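Local coordinates for protein putative glycosyl hydrolase (Parabacteroides distasonis, PDB 4QHZ) that binds magnesium and is probably a glycoside hydrolase of the 3-keto-disaccharide hydrolase family, though its substrate is not established, at residues I121-V129 against T202-W210; N95-P106 against G163-A174. One frame throughout, in Å; residues are numbered along the deposited sequence.

Overall arrangement
Strand 97-104 comes first along the chain, leads on to strand 119-123, and this turns through a tight hairpin into strand 127-131; strand 165-177 follows and returns to pair with 97-104, so contact 2 closes the long excursion that carries the hairpin. Contact 1 closes a second loop, when the chain leaving strand 196-203 reaches back to the hairpin. The segments alternate along the sequence, so the two loops cross instead of nesting. Contact 2 builds the middle of the larger antiparallel sheet, while contact 1 joins the loop that follows strand 196-203, an outer strand of that sheet within the chain, to the smaller one. They meet where Tyr172 lies against Tyr127 and Gln124.

Contact 1 of 2, residues I121-V129 against T202-W210; sequences IFLQGMYEV and TTILGTTEW. With MG (magnesium ion), chain I.
Thr208 points its side chain at the strand that begins with Tyr127, and its hydroxyl takes the backbone N-H of Glu128, with Glu128 N to Thr208 OG1 at 2.9 Å and an angle of 161° at the hydrogen. OG1 can do this because it sits between its own backbone N and carbonyl carbon (chi1 50°), while CG2 lies alongside the same N-H group. Next to this bond, Thr208 N gives a weak one to Met126 O, and a water bridges Met126 O and Thr208 O. Glu128 runs extended from a CG anti to its backbone N (chi1 -174°), with its CB over the centre of the Phe122 ring. At its end OE2 binds the magnesium ion at 2.2 Å; OE1 receives a water that also bonds to Thr208 OG1, which ties the threonine to the second shell of the metal. The Tyr127 ring has Met126 CB over one face, and Gly206 O lies at its edge, 3.3 Å from Tyr127 CD1. Ile204 meets the same ring with its CG2 branch, 3.5 Å from Tyr127 CD1, and the phenol hydroxyl bonds to His219. The selenomethionine Met126, bent at both later torsions, brings CE to 3.8 Å from Thr207 CG2. Thr207 OG1 donates to the anti lone pair of Glu209 OE2. Two residues, Met126 and Tyr127, stand opposite Leu123 and both give their N-H to Leu123 O, a classic beta bulge beside the hairpin's type II turn; Glu128 shares the six-coordinate magnesium with Asn118, Ser119 (backbone O), Gln130, Gln227 and a water.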
loop_
_atom_site.group_PDB
_atom_site.type_symbol
_atom_site.label_atom_id
_atom_site.label_comp_id
_atom_site.label_asym_id
_atom_site.label_seq_id
_atom_site.Cartn_x
_atom_site.Cartn_y
_atom_site.Cartn_z
ATOM N N ILE C 121 -10.039 -11.877 19.609
ATOM C CA ILE C 121 -8.657 -11.498 19.846
ATOM C C ILE C 121 -8.521 -10.017 19.516
ATOM O O ILE C 121 -8.588 -9.635 18.345
ATOM C CB ILE C 121 -7.688 -12.348 18.998
ATOM C CG1 ILE C 121 -7.862 -13.838 19.306
ATOM C CG2 ILE C 121 -6.242 -11.947 19.242
ATOM C CD1 ILE C 121 -8.427 -14.636 18.155
ATOM N N PHE C 122 -8.348 -9.190 20.541
ATOM C CA PHE C 122 -8.159 -7.753 20.347
ATOM C C PHE C 122 -6.686 -7.442 20.155
ATOM O O PHE C 122 -5.896 -7.503 21.102
ATOM C CB PHE C 122 -8.710 -6.955 21.526
ATOM C CG PHE C 122 -10.208 -6.814 21.520
ATOM C CD1 PHE C 122 -11.019 -7.876 21.899
ATOM C CD2 PHE C 122 -10.801 -5.618 21.152
ATOM C CE1 PHE C 122 -12.399 -7.750 21.906
ATOM C CE2 PHE C 122 -12.175 -5.485 21.153
ATOM C CZ PHE C 122 -12.976 -6.553 21.532
ATOM N N LEU C 123 -6.334 -7.096 18.919
ATOM C CA LEU C 123 -4.953 -6.817 18.536
ATOM C C LEU C 123 -4.538 -5.460 19.088
ATOM O O LEU C 123 -5.214 -4.461 18.845
ATOM C CB LEU C 123 -4.810 -6.849 17.015
ATOM C CG LEU C 123 -5.349 -8.126 16.349
ATOM C CD1 LEU C 123 -5.337 -7.990 14.835
ATOM C CD2 LEU C 123 -4.562 -9.355 16.780
ATOM N N GLN C 124 -3.445 -5.446 19.855
ATOM C CA GLN C 124 -3.025 -4.287 20.659
ATOM C C GLN C 124 -4.147 -3.758 21.563
ATOM O O GLN C 124 -4.131 -2.602 21.958
ATOM C CB GLN C 124 -2.494 -3.164 19.765
ATOM C CG GLN C 124 -1.305 -3.569 18.917
ATOM C CD GLN C 124 -0.678 -2.384 18.209
ATOM O OE1 GLN C 124 -1.257 -1.827 17.279
ATOM N NE2 GLN C 124 0.505 -1.983 18.662
ATOM N N GLY C 125 -5.105 -4.617 21.898
ATOM C CA GLY C 125 -6.235 -4.241 22.743
ATOM C C GLY C 125 -7.289 -3.383 22.067
ATOM O O GLY C 125 -8.226 -2.957 22.726
HETATM N N MSE C 126 -7.159 -3.134 20.760
HETATM C CA MSE C 126 -8.049 -2.184 20.063
HETATM C C MSE C 126 -8.871 -2.784 18.944
HETATM O O MSE C 126 -9.960 -2.295 18.660
HETATM C CB MSE C 126 -7.241 -1.065 19.409
HETATM C CG MSE C 126 -6.252 -0.357 20.327
HETATM SE SE MSE C 126 -7.188 0.534 21.796
HETATM C CE MSE C 126 -7.480 2.288 20.934
ATOM N N TYR C 127 -8.368 -3.829 18.291
ATOM C CA TYR C 127 -8.947 -4.292 17.031
ATOM C C TYR C 127 -9.322 -5.774 17.094
ATOM O O TYR C 127 -8.449 -6.643 17.038
ATOM C CB TYR C 127 -7.963 -4.028 15.879
ATOM C CG TYR C 127 -7.317 -2.657 15.920
ATOM C CD1 TYR C 127 -8.083 -1.501 15.781
ATOM C CD2 TYR C 127 -5.944 -2.511 16.095
ATOM C CE1 TYR C 127 -7.505 -0.247 15.822
ATOM C CE2 TYR C 127 -5.359 -1.252 16.133
ATOM C CZ TYR C 127 -6.144 -0.125 15.999
ATOM O OH TYR C 127 -5.570 1.122 16.041
ATOM N N GLU C 128 -10.618 -6.067 17.187
ATOM C CA GLU C 128 -11.069 -7.448 17.396
ATOM C C GLU C 128 -11.062 -8.290 16.122
ATOM O O GLU C 128 -11.704 -7.941 15.133
ATOM C CB GLU C 128 -12.487 -7.515 17.991
ATOM C CG GLU C 128 -12.899 -8.947 18.349
ATOM C CD GLU C 128 -14.311 -9.085 18.893
ATOM O OE1 GLU C 128 -15.102 -8.123 18.791
ATOM O OE2 GLU C 128 -14.632 -10.180 19.424
ATOM N N VAL C 129 -10.340 -9.405 16.175
ATOM C CA VAL C 129 -10.537 -10.503 15.248
ATOM C C VAL C 129 -11.578 -11.407 15.889
ATOM O O VAL C 129 -11.325 -12.011 16.932
ATOM C CB VAL C 129 -9.244 -11.295 14.979
ATOM C CG1 VAL C 129 -9.501 -12.404 13.961
ATOM C CG2 VAL C 129 -8.138 -10.368 14.494
ATOM N N THR C 202 -5.649 -6.983 5.199
ATOM C CA THR C 202 -6.796 -6.102 5.365
ATOM C C THR C 202 -6.407 -4.870 6.154
ATOM O O THR C 202 -5.735 -4.964 7.174
ATOM C CB THR C 202 -7.929 -6.841 6.094
ATOM O OG1 THR C 202 -8.333 -7.965 5.303
ATOM C CG2 THR C 202 -9.122 -5.945 6.321
ATOM N N THR C 203 -6.825 -3.709 5.671
ATOM C CA THR C 203 -6.592 -2.461 6.381
ATOM C C THR C 203 -7.639 -2.294 7.474
ATOM O O THR C 203 -8.834 -2.447 7.225
ATOM C CB THR C 203 -6.634 -1.258 5.422
ATOM O OG1 THR C 203 -5.574 -1.378 4.466
ATOM C CG2 THR C 203 -6.470 0.052 6.178
ATOM N N ILE C 204 -7.177 -1.993 8.682
ATOM C CA ILE C 204 -8.057 -1.755 9.810
ATOM C C ILE C 204 -8.364 -0.261 9.856
ATOM O O ILE C 204 -7.457 0.567 9.759
ATOM C CB ILE C 204 -7.427 -2.263 11.117
ATOM C CG1 ILE C 204 -7.280 -3.783 11.055
ATOM C CG2 ILE C 204 -8.270 -1.865 12.319
ATOM C CD1 ILE C 204 -6.534 -4.410 12.215
ATOM N N LEU C 205 -9.649 0.076 9.977
ATOM C CA LEU C 205 -10.117 1.460 9.829
ATOM C C LEU C 205 -10.078 2.242 11.129
ATOM O O LEU C 205 -10.100 3.465 11.113
ATOM C CB LEU C 205 -11.543 1.485 9.278
ATOM C CG LEU C 205 -11.748 0.743 7.954
ATOM C CD1 LEU C 205 -13.220 0.727 7.576
ATOM C CD2 LEU C 205 -10.915 1.369 6.845
ATOM N N GLY C 206 -10.011 1.533 12.245
ATOM C CA GLY C 206 -10.062 2.142 13.566
ATOM C C GLY C 206 -10.513 1.087 14.554
ATOM O O GLY C 206 -10.570 -0.097 14.207
ATOM N N THR C 207 -10.836 1.497 15.776
ATOM C CA THR C 207 -11.322 0.559 16.785
ATOM C C THR C 207 -12.529 -0.224 16.259
ATOM O O THR C 207 -13.343 0.309 15.501
ATOM C CB THR C 207 -11.760 1.271 18.075
ATOM O OG1 THR C 207 -12.786 2.227 17.764
ATOM C CG2 THR C 207 -10.583 1.979 18.737
ATOM N N THR C 208 -12.621 -1.498 16.626
ATOM C CA THR C 208 -13.795 -2.289 16.301
ATOM C C THR C 208 -14.893 -1.933 17.298
ATOM O O THR C 208 -14.658 -1.911 18.508
ATOM C CB THR C 208 -13.500 -3.797 16.318
ATOM O OG1 THR C 208 -12.826 -4.147 17.535
ATOM C CG2 THR C 208 -12.635 -4.152 15.137
ATOM N N GLU C 209 -16.079 -1.630 16.785
ATOM C CA GLU C 209 -17.166 -1.092 17.608
ATOM C C GLU C 209 -18.480 -1.813 17.333
ATOM O O GLU C 209 -18.851 -2.026 16.176
ATOM C CB GLU C 209 -17.345 0.395 17.325
ATOM C CG GLU C 209 -16.122 1.262 17.605
ATOM C CD GLU C 209 -15.828 1.437 19.086
ATOM O OE1 GLU C 209 -16.712 1.142 19.919
ATOM O OE2 GLU C 209 -14.713 1.884 19.415
ATOM N N TRP C 210 -19.181 -2.179 18.404
ATOM C CA TRP C 210 -20.519 -2.752 18.312
ATOM C C TRP C 210 -21.519 -1.700 17.840
ATOM O O TRP C 210 -22.456 -2.013 17.112
ATOM C CB TRP C 210 -20.942 -3.311 19.674
ATOM C CG TRP C 210 -22.287 -3.977 19.702
ATOM C CD1 TRP C 210 -22.743 -4.950 18.863
ATOM C CD2 TRP C 210 -23.335 -3.745 20.652
ATOM N NE1 TRP C 210 -24.018 -5.326 19.219
ATOM C CE2 TRP C 210 -24.404 -4.598 20.311
ATOM C CE3 TRP C 210 -23.479 -2.892 21.753
ATOM C CZ2 TRP C 210 -25.602 -4.627 21.033
ATOM C CZ3 TRP C 210 -24.680 -2.917 22.464
ATOM C CH2 TRP C 210 -25.719 -3.781 22.098
HETATM MG MG MG I . -16.398 -11.463 19.891
HETATM O O HOH W 1 -12.295 -2.105 20.137
HETATM O O HOH W 2 -14.948 -5.366 18.885
HETATM O O HOH W 3 -17.435 -9.868 19.421
#

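Contact 2 of 2, residues N95-P106 against G163-A174. With EDO (1,2-ethanediol), chain H.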
loop_
_atom_site.group_PDB
_atom_site.type_symbol
_atom_site.label_atom_id
_atom_site.label_comp_id
_atom_site.label_asym_id
_atom_site.label_seq_id
_atom_site.Cartn_x
_atom_site.Cartn_y
_atom_site.Cartn_z
ATOM N N ASN C 95 3.757 -4.516 19.218
ATOM C CA ASN C 95 3.536 -3.670 18.046
ATOM C C ASN C 95 3.281 -4.517 16.803
ATOM O O ASN C 95 2.136 -4.895 16.569
ATOM C CB ASN C 95 4.705 -2.716 17.867
ATOM C CG ASN C 95 4.701 -1.626 18.911
ATOM O OD1 ASN C 95 3.726 -0.874 19.033
ATOM N ND2 ASN C 95 5.774 -1.532 19.674
ATOM N N ASP C 96 4.321 -4.800 16.010
ATOM C CA ASP C 96 4.183 -5.697 14.874
ATOM C C ASP C 96 4.436 -7.103 15.362
ATOM O O ASP C 96 5.362 -7.332 16.140
ATOM C CB ASP C 96 5.177 -5.382 13.756
ATOM C CG ASP C 96 5.118 -3.942 13.290
ATOM O OD1 ASP C 96 4.030 -3.341 13.264
ATOM O OD2 ASP C 96 6.184 -3.409 12.934
ATOM N N PHE C 97 3.627 -8.052 14.910
ATOM C CA PHE C 97 3.810 -9.426 15.352
ATOM C C PHE C 97 3.142 -10.446 14.445
ATOM O O PHE C 97 2.244 -10.132 13.665
ATOM C CB PHE C 97 3.291 -9.608 16.794
ATOM C CG PHE C 97 1.847 -9.251 16.973
ATOM C CD1 PHE C 97 0.847 -10.181 16.719
ATOM C CD2 PHE C 97 1.484 -7.988 17.413
ATOM C CE1 PHE C 97 -0.488 -9.849 16.892
ATOM C CE2 PHE C 97 0.156 -7.654 17.593
ATOM C CZ PHE C 97 -0.831 -8.583 17.330
ATOM N N GLN C 98 3.594 -11.677 14.608
ATOM C CA GLN C 98 2.931 -12.852 14.093
ATOM C C GLN C 98 2.443 -13.641 15.296
ATOM O O GLN C 98 3.153 -13.753 16.286
ATOM C CB GLN C 98 3.909 -13.664 13.275
ATOM C CG GLN C 98 3.505 -15.098 13.063
ATOM C CD GLN C 98 4.569 -15.905 12.365
ATOM O OE1 GLN C 98 5.752 -15.557 12.358
ATOM N NE2 GLN C 98 4.150 -17.004 11.779
HETATM N N MSE C 99 1.237 -14.193 15.192
HETATM C CA MSE C 99 0.567 -14.852 16.300
HETATM C C MSE C 99 -0.100 -16.136 15.904
HETATM O O MSE C 99 -0.626 -16.244 14.797
HETATM C CB MSE C 99 -0.558 -13.917 16.714
HETATM C CG MSE C 99 -0.675 -13.751 18.199
HETATM SE SE MSE C 99 -2.455 -12.967 18.519
HETATM C CE MSE C 99 -3.057 -14.503 19.599
ATOM N N HIS C 100 -0.119 -17.107 16.817
ATOM C CA HIS C 100 -0.817 -18.366 16.614
ATOM C C HIS C 100 -1.749 -18.607 17.793
ATOM O O HIS C 100 -1.381 -18.360 18.936
ATOM C CB HIS C 100 0.184 -19.507 16.481
ATOM C CG HIS C 100 -0.431 -20.827 16.121
ATOM N ND1 HIS C 100 -0.544 -21.268 14.820
ATOM C CD2 HIS C 100 -0.950 -21.809 16.896
ATOM C CE1 HIS C 100 -1.120 -22.457 14.808
ATOM N NE2 HIS C 100 -1.370 -22.812 16.055
ATOM N N ILE C 101 -2.961 -19.079 17.516
ATOM C CA ILE C 101 -3.937 -19.361 18.570
ATOM C C ILE C 101 -4.975 -20.358 18.056
ATOM O O ILE C 101 -5.485 -20.229 16.943
ATOM C CB ILE C 101 -4.613 -18.066 19.097
ATOM C CG1 ILE C 101 -5.618 -18.380 20.209
ATOM C CG2 ILE C 101 -5.316 -17.295 17.982
ATOM C CD1 ILE C 101 -6.044 -17.158 20.998
ATOM N N GLU C 102 -5.280 -21.349 18.884
ATOM C CA GLU C 102 -6.241 -22.386 18.544
ATOM C C GLU C 102 -7.379 -22.351 19.538
ATOM O O GLU C 102 -7.166 -22.102 20.728
ATOM C CB GLU C 102 -5.559 -23.752 18.537
ATOM C CG GLU C 102 -4.349 -23.782 17.607
ATOM C CD GLU C 102 -3.737 -25.156 17.417
ATOM O OE1 GLU C 102 -4.312 -26.167 17.891
ATOM O OE2 GLU C 102 -2.662 -25.211 16.781
ATOM N N TRP C 103 -8.594 -22.572 19.047
ATOM C CA TRP C 103 -9.783 -22.481 19.892
ATOM C C TRP C 103 -10.840 -23.519 19.527
ATOM O O TRP C 103 -11.010 -23.883 18.359
ATOM C CB TRP C 103 -10.389 -21.072 19.843
ATOM C CG TRP C 103 -10.605 -20.502 18.480
ATOM C CD1 TRP C 103 -9.688 -19.848 17.720
ATOM C CD2 TRP C 103 -11.832 -20.474 17.739
ATOM N NE1 TRP C 103 -10.251 -19.444 16.532
ATOM C CE2 TRP C 103 -11.567 -19.815 16.520
ATOM C CE3 TRP C 103 -13.115 -20.975 17.968
ATOM C CZ2 TRP C 103 -12.547 -19.629 15.538
ATOM C CZ3 TRP C 103 -14.088 -20.797 16.992
ATOM C CH2 TRP C 103 -13.799 -20.122 15.793
ATOM N N GLN C 104 -11.544 -23.979 20.555
ATOM C CA GLN C 104 -12.489 -25.075 20.437
ATOM C C GLN C 104 -13.856 -24.667 20.941
ATOM O O GLN C 104 -13.999 -24.247 22.090
ATOM C CB GLN C 104 -11.991 -26.261 21.254
ATOM C CG GLN C 104 -12.843 -27.512 21.148
ATOM C CD GLN C 104 -12.511 -28.515 22.235
ATOM O OE1 GLN C 104 -12.476 -28.168 23.418
ATOM N NE2 GLN C 104 -12.247 -29.754 21.844
ATOM N N VAL C 105 -14.860 -24.807 20.084
ATOM C CA VAL C 105 -16.245 -24.679 20.507
ATOM C C VAL C 105 -16.636 -26.014 21.134
ATOM O O VAL C 105 -16.427 -27.060 20.524
ATOM C CB VAL C 105 -17.171 -24.346 19.327
ATOM C CG1 VAL C 105 -18.608 -24.155 19.801
ATOM C CG2 VAL C 105 -16.679 -23.099 18.603
ATOM N N PRO C 106 -17.185 -25.996 22.361
ATOM C CA PRO C 106 -17.483 -27.273 23.022
ATOM C C PRO C 106 -18.620 -28.019 22.318
ATOM O O PRO C 106 -19.485 -27.388 21.712
ATOM C CB PRO C 106 -17.876 -26.854 24.441
ATOM C CG PRO C 106 -18.399 -25.464 24.294
ATOM C CD PRO C 106 -17.634 -24.839 23.156
ATOM N N GLY C 163 -15.977 -29.339 19.058
ATOM C CA GLY C 163 -15.145 -30.444 19.506
ATOM C C GLY C 163 -13.791 -30.404 18.836
ATOM O O GLY C 163 -12.800 -30.812 19.432
ATOM N N GLU C 164 -13.747 -29.913 17.596
ATOM C CA GLU C 164 -12.500 -29.815 16.846
ATOM C C GLU C 164 -11.865 -28.447 17.060
ATOM O O GLU C 164 -12.498 -27.538 17.591
ATOM C CB GLU C 164 -12.744 -30.083 15.358
ATOM C CG GLU C 164 -13.196 -31.511 15.079
ATOM C CD GLU C 164 -13.414 -31.815 13.605
ATOM O OE1 GLU C 164 -13.113 -30.962 12.746
ATOM O OE2 GLU C 164 -13.894 -32.929 13.306
ATOM N N TRP C 165 -10.602 -28.316 16.677
ATOM C CA TRP C 165 -9.829 -27.118 16.979
ATOM C C TRP C 165 -9.700 -26.227 15.753
ATOM O O TRP C 165 -9.251 -26.678 14.697
ATOM C CB TRP C 165 -8.444 -27.497 17.516
ATOM C CG TRP C 165 -8.537 -28.013 18.896
ATOM C CD1 TRP C 165 -8.689 -29.317 19.276
ATOM C CD2 TRP C 165 -8.565 -27.238 20.092
ATOM N NE1 TRP C 165 -8.782 -29.405 20.645
ATOM C CE2 TRP C 165 -8.712 -28.141 21.171
ATOM C CE3 TRP C 165 -8.472 -25.869 20.363
ATOM C CZ2 TRP C 165 -8.764 -27.716 22.497
ATOM C CZ3 TRP C 165 -8.516 -25.449 21.686
ATOM C CH2 TRP C 165 -8.665 -26.371 22.734
ATOM N N ASN C 166 -10.111 -24.968 15.910
ATOM C CA ASN C 166 -9.976 -23.967 14.857
ATOM C C ASN C 166 -8.673 -23.214 15.030
ATOM O O ASN C 166 -8.412 -22.666 16.099
ATOM C CB ASN C 166 -11.157 -23.008 14.869
ATOM C CG ASN C 166 -12.433 -23.671 14.412
ATOM O OD1 ASN C 166 -12.654 -23.846 13.214
ATOM N ND2 ASN C 166 -13.262 -24.080 15.362
ATOM N N VAL C 167 -7.858 -23.217 13.987
ATOM C CA VAL C 167 -6.492 -22.719 14.062
ATOM C C VAL C 167 -6.402 -21.346 13.423
ATOM O O VAL C 167 -6.732 -21.191 12.253
ATOM C CB VAL C 167 -5.526 -23.677 13.342
ATOM C CG1 VAL C 167 -4.102 -23.149 13.395
ATOM C CG2 VAL C 167 -5.604 -25.065 13.956
ATOM N N TYR C 168 -5.965 -20.354 14.197
ATOM C CA TYR C 168 -5.694 -19.025 13.663
ATOM C C TYR C 168 -4.193 -18.795 13.549
ATOM O O TYR C 168 -3.439 -19.066 14.490
ATOM C CB TYR C 168 -6.277 -17.920 14.551
ATOM C CG TYR C 168 -7.743 -17.546 14.370
ATOM C CD1 TYR C 168 -8.546 -18.104 13.378
ATOM C CD2 TYR C 168 -8.310 -16.575 15.192
ATOM C CE1 TYR C 168 -9.878 -17.719 13.235
ATOM C CE2 TYR C 168 -9.624 -16.183 15.054
ATOM C CZ TYR C 168 -10.406 -16.749 14.070
ATOM O OH TYR C 168 -11.724 -16.347 13.960
ATOM N N ASP C 169 -3.773 -18.295 12.390
ATOM C CA ASP C 169 -2.455 -17.688 12.225
ATOM C C ASP C 169 -2.682 -16.252 11.781
ATOM O O ASP C 169 -3.429 -16.000 10.836
ATOM C CB ASP C 169 -1.609 -18.471 11.226
ATOM C CG ASP C 169 -1.076 -19.762 11.817
ATOM O OD1 ASP C 169 -0.254 -19.682 12.753
ATOM O OD2 ASP C 169 -1.498 -20.859 11.381
ATOM N N ILE C 170 -2.056 -15.317 12.492
ATOM C CA ILE C 170 -2.341 -13.895 12.352
ATOM C C ILE C 170 -1.036 -13.125 12.166
ATOM O O ILE C 170 -0.094 -13.319 12.930
ATOM C CB ILE C 170 -3.078 -13.361 13.590
ATOM C CG1 ILE C 170 -4.470 -13.997 13.687
ATOM C CG2 ILE C 170 -3.175 -11.842 13.549
ATOM C CD1 ILE C 170 -5.182 -13.765 15.010
ATOM N N ILE C 171 -0.983 -12.287 11.136
ATOM C CA ILE C 171 0.166 -11.431 10.888
ATOM C C ILE C 171 -0.326 -9.997 10.951
ATOM O O ILE C 171 -1.237 -9.629 10.210
ATOM C CB ILE C 171 0.817 -11.707 9.521
ATOM C CG1 ILE C 171 1.133 -13.201 9.370
ATOM C CG2 ILE C 171 2.080 -10.862 9.357
ATOM C CD1 ILE C 171 1.610 -13.596 7.983
ATOM N N TYR C 172 0.281 -9.202 11.831
ATOM C CA TYR C 172 -0.213 -7.875 12.162
ATOM C C TYR C 172 0.877 -6.816 12.059
ATOM O O TYR C 172 1.986 -6.992 12.573
ATOM C CB TYR C 172 -0.777 -7.879 13.581
ATOM C CG TYR C 172 -1.287 -6.540 14.057
ATOM C CD1 TYR C 172 -2.536 -6.068 13.666
ATOM C CD2 TYR C 172 -0.522 -5.749 14.909
ATOM C CE1 TYR C 172 -3.011 -4.848 14.117
ATOM C CE2 TYR C 172 -0.979 -4.526 15.358
ATOM C CZ TYR C 172 -2.223 -4.080 14.965
ATOM O OH TYR C 172 -2.683 -2.868 15.411
ATOM N N THR C 173 0.536 -5.718 11.393
ATOM C CA THR C 173 1.369 -4.540 11.313
ATOM C C THR C 173 0.653 -3.420 12.056
ATOM O O THR C 173 -0.488 -3.090 11.740
ATOM C CB THR C 173 1.615 -4.141 9.850
ATOM O OG1 THR C 173 2.161 -5.262 9.137
ATOM C CG2 THR C 173 2.575 -2.972 9.755
ATOM N N ALA C 174 1.329 -2.850 13.052
ATOM C CA ALA C 174 0.754 -1.804 13.891
ATOM C C ALA C 174 0.666 -0.487 13.131
ATOM O O ALA C 174 1.418 -0.270 12.184
ATOM C CB ALA C 174 1.584 -1.622 15.152
HETATM C C1 EDO H . -0.895 -21.694 8.008
HETATM O O1 EDO H . -1.981 -21.337 8.869
HETATM C C2 EDO H . 0.410 -21.496 8.763
HETATM O O2 EDO H . 1.510 -21.597 7.851
HETATM O O HOH W 4 1.099 -17.245 12.811
HETATM O O HOH W 5 -14.723 -25.831 17.456
#
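Trp103 and Phe97 both hold CG between the backbone N and the carbonyl carbon (chi1 50° and 58°), which swings their rings over the neighbouring strand. The indole lies with one face on Asn166 CB and turns its NE1 edge onto the face of Tyr168, a T-shaped pair with the centroid of the Trp103 five-membered ring 4.6 Å from that of the Tyr168 ring. Replacing Trp103 by an alanine would probably leave the Tyr168 face and Asn166 CB without their cover and open a gap between them. Phe97 receives Tyr172 CB over its face, 3.9 Å from the ring centroid, while the two rings, their planes 29° apart, are offset with little overlap. On the other side of the sheet His100, its CG anti to the backbone N, is gripped in its ring plane at both nitrogens: ND1 donates to Asp169 OD1 at 2.6 Å, reaching it from above the carboxylate plane, and NE2 donates to the anti lone pair of Glu102 OE2. These two bonds fix the ring's rotation. Arg239 forms a salt bridge with Glu102. Gln104 CB sits 3.4 Å above the six-membered ring of Trp165, and Gln104 NE2 donates to Gly163 O. Paired backbone bonds from Phe97-Tyr172 to Trp103-Asn166 make this a regular antiparallel ladder; strand 237-245 flanks 97-104 and 185-193 flanks 165-177, an arrangement in keeping with the jelly-roll sheets of the concanavalin-like fold.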